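Local coordinates for mandelate racemase/muconate lactonizing protein (Thermobispora bispora, PDB 3VC5) that probably dehydrates D-glucarate to 5-dehydro-4-deoxy-D-glucarate with the help of magnesium, as a member of the enolase superfamily, at residues Asp422-Met427 with Pro432-Arg437. Sequence-based numbering, arbitrary orientation.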
loop_
_atom_site.group_PDB
_atom_site.type_symbol
_atom_site.label_atom_id
_atom_site.label_comp_id
_atom_site.label_asym_id
_atom_site.label_seq_id
_atom_site.Cartn_x
_atom_site.Cartn_y
_atom_site.Cartn_z
ATOM N N ASP A 422 -13.921 -17.098 -25.352
ATOM C CA ASP A 422 -15.289 -16.745 -25.714
ATOM C C ASP A 422 -16.293 -17.804 -25.215
ATOM O O ASP A 422 -16.844 -18.579 -26.012
ATOM C CB ASP A 422 -15.386 -16.518 -27.230
ATOM C CG ASP A 422 -16.775 -16.019 -27.681
ATOM O OD1 ASP A 422 -17.596 -15.569 -26.831
ATOM O OD2 ASP A 422 -17.037 -16.081 -28.908
ATOM N N ASP A 423 -16.547 -17.811 -23.900
ATOM C CA ASP A 423 -17.494 -18.770 -23.299
ATOM C C ASP A 423 -18.872 -18.674 -23.943
ATOM O O ASP A 423 -19.554 -19.680 -24.105
ATOM C CB ASP A 423 -17.704 -18.518 -21.798
ATOM C CG ASP A 423 -16.419 -18.583 -20.984
ATOM O OD1 ASP A 423 -15.319 -18.711 -21.548
ATOM O OD2 ASP A 423 -16.504 -18.456 -19.747
ATOM N N GLU A 424 -19.314 -17.449 -24.261
ATOM C CA GLU A 424 -20.667 -17.273 -24.787
ATOM C C GLU A 424 -20.817 -17.796 -26.217
ATOM O O GLU A 424 -21.808 -18.472 -26.547
ATOM C CB GLU A 424 -21.084 -15.799 -24.696
ATOM C CG GLU A 424 -22.523 -15.522 -25.082
ATOM C CD GLU A 424 -22.817 -14.038 -25.047
ATOM O OE1 GLU A 424 -22.030 -13.251 -25.620
ATOM O OE2 GLU A 424 -23.806 -13.642 -24.418
ATOM N N GLY A 425 -19.852 -17.469 -27.073
ATOM C CA GLY A 425 -19.857 -17.953 -28.452
ATOM C C GLY A 425 -19.790 -19.466 -28.496
ATOM O O GLY A 425 -20.469 -20.111 -29.317
ATOM N N TYR A 426 -18.975 -20.037 -27.613
ATOM C CA TYR A 426 -18.863 -21.496 -27.544
ATOM C C TYR A 426 -20.218 -22.088 -27.105
ATOM O O TYR A 426 -20.729 -23.050 -27.722
ATOM C CB TYR A 426 -17.719 -21.908 -26.610
ATOM C CG TYR A 426 -17.462 -23.407 -26.533
ATOM C CD1 TYR A 426 -17.406 -24.194 -27.683
ATOM C CD2 TYR A 426 -17.258 -24.021 -25.303
ATOM C CE1 TYR A 426 -17.155 -25.560 -27.601
ATOM C CE2 TYR A 426 -17.003 -25.373 -25.206
ATOM C CZ TYR A 426 -16.979 -26.146 -26.359
ATOM O OH TYR A 426 -16.707 -27.499 -26.254
ATOM N N MET A 427 -20.841 -21.509 -26.078
ATOM C CA MET A 427 -22.153 -22.019 -25.668
ATOM C C MET A 427 -23.182 -21.867 -26.797
ATOM O O MET A 427 -24.000 -22.753 -27.021
ATOM C CB MET A 427 -22.701 -21.344 -24.402
ATOM C CG MET A 427 -24.126 -21.829 -24.060
ATOM S SD MET A 427 -24.143 -23.591 -23.628
ATOM C CE MET A 427 -23.505 -23.452 -21.961
ATOM N N PRO A 432 -28.167 -21.741 -29.736
ATOM C CA PRO A 432 -28.090 -20.468 -30.457
ATOM C C PRO A 432 -28.800 -19.335 -29.739
ATOM O O PRO A 432 -28.475 -18.156 -29.945
ATOM C CB PRO A 432 -28.844 -20.766 -31.758
ATOM C CG PRO A 432 -28.708 -22.216 -31.945
ATOM C CD PRO A 432 -28.713 -22.818 -30.583
ATOM N N SER A 433 -29.780 -19.690 -28.915
ATOM C CA SER A 433 -30.569 -18.688 -28.203
ATOM C C SER A 433 -29.896 -18.224 -26.908
ATOM O O SER A 433 -30.315 -17.242 -26.296
ATOM C CB SER A 433 -31.959 -19.243 -27.887
ATOM O OG SER A 433 -31.887 -20.178 -26.818
ATOM N N PHE A 434 -28.839 -18.918 -26.494
ATOM C CA PHE A 434 -28.173 -18.556 -25.250
ATOM C C PHE A 434 -27.555 -17.156 -25.310
ATOM O O PHE A 434 -27.041 -16.732 -26.349
ATOM C CB PHE A 434 -27.081 -19.570 -24.884
ATOM C CG PHE A 434 -26.331 -19.210 -23.626
ATOM C CD1 PHE A 434 -26.840 -19.552 -22.379
ATOM C CD2 PHE A 434 -25.130 -18.521 -23.685
ATOM C CE1 PHE A 434 -26.164 -19.216 -21.202
ATOM C CE2 PHE A 434 -24.430 -18.178 -22.506
ATOM C CZ PHE A 434 -24.953 -18.530 -21.262
ATOM N N SER A 435 -27.616 -16.453 -24.179
ATOM C CA SER A 435 -26.898 -15.211 -23.989
ATOM C C SER A 435 -26.410 -15.172 -22.550
ATOM O O SER A 435 -27.046 -15.734 -21.662
ATOM C CB SER A 435 -27.797 -14.008 -24.275
ATOM O OG SER A 435 -27.983 -13.879 -25.661
ATOM N N THR A 436 -25.270 -14.533 -22.330
ATOM C CA THR A 436 -24.716 -14.406 -20.987
ATOM C C THR A 436 -25.808 -13.992 -20.011
ATOM O O THR A 436 -26.564 -13.037 -20.268
ATOM C CB THR A 436 -23.531 -13.420 -20.970
ATOM O OG1 THR A 436 -22.472 -13.963 -21.775
ATOM C CG2 THR A 436 -23.026 -13.160 -19.527
ATOM N N ARG A 437 -25.909 -14.707 -18.896
ATOM C CA ARG A 437 -26.937 -14.399 -17.897
ATOM C C ARG A 437 -26.501 -13.211 -17.053
ATOM O O ARG A 437 -25.494 -13.273 -16.373
ATOM C CB ARG A 437 -27.169 -15.605 -16.986
ATOM C CG ARG A 437 -27.313 -16.929 -17.704
ATOM C CD ARG A 437 -28.316 -16.850 -18.793
ATOM N NE ARG A 437 -28.813 -18.174 -19.153
ATOM C CZ ARG A 437 -29.554 -18.422 -20.225
ATOM N NH1 ARG A 437 -29.890 -17.425 -21.042
ATOM N NH2 ARG A 437 -29.955 -19.665 -20.479
HETATM O O HOH W 1 -20.360 -12.217 -22.857
#
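E424 reaches from the first turn of helix 423-430 to the returning chain, where its OE2 accepts a nearly straight bond from the backbone N of T436 (2.7 Å, 172° at the hydrogen). The N-H arrives on the anti side of the carboxylate, 19° out of its plane. With CG anti to the backbone N (chi1 -174°) and chi2 also extended, the carboxylate is carried far enough to meet this N-H. T436 OG1 lies 3.0 Å from the same OE2, a weak bond at most, and a water is hydrogen-bonded to T436 OG1 and only weakly to E424 OE1. The C-terminal tail runs back along helix 423-430, the last of the chain, whose N-cap D422 accepts from G425 N through OD1 (3.0 Å). One turn on, M427, which also touches V46 of strand 45-46, lays its CG over one face of the F434 ring, a CH-pi contact 3.7 Å from the centroid, while E424 CG comes to the ring edge. Bends at chi2 and chi3 place M427 SD above the same face, 5.1 Å from the centroid of the F434 ring, a distant Met-aromatic contact. With only the methyl of an alanine in place of the E424 side chain, the T436 N-H would probably be left without its carboxylate mate. R428, from the same helix, binds F434 O through NE and S435 OG through NH2.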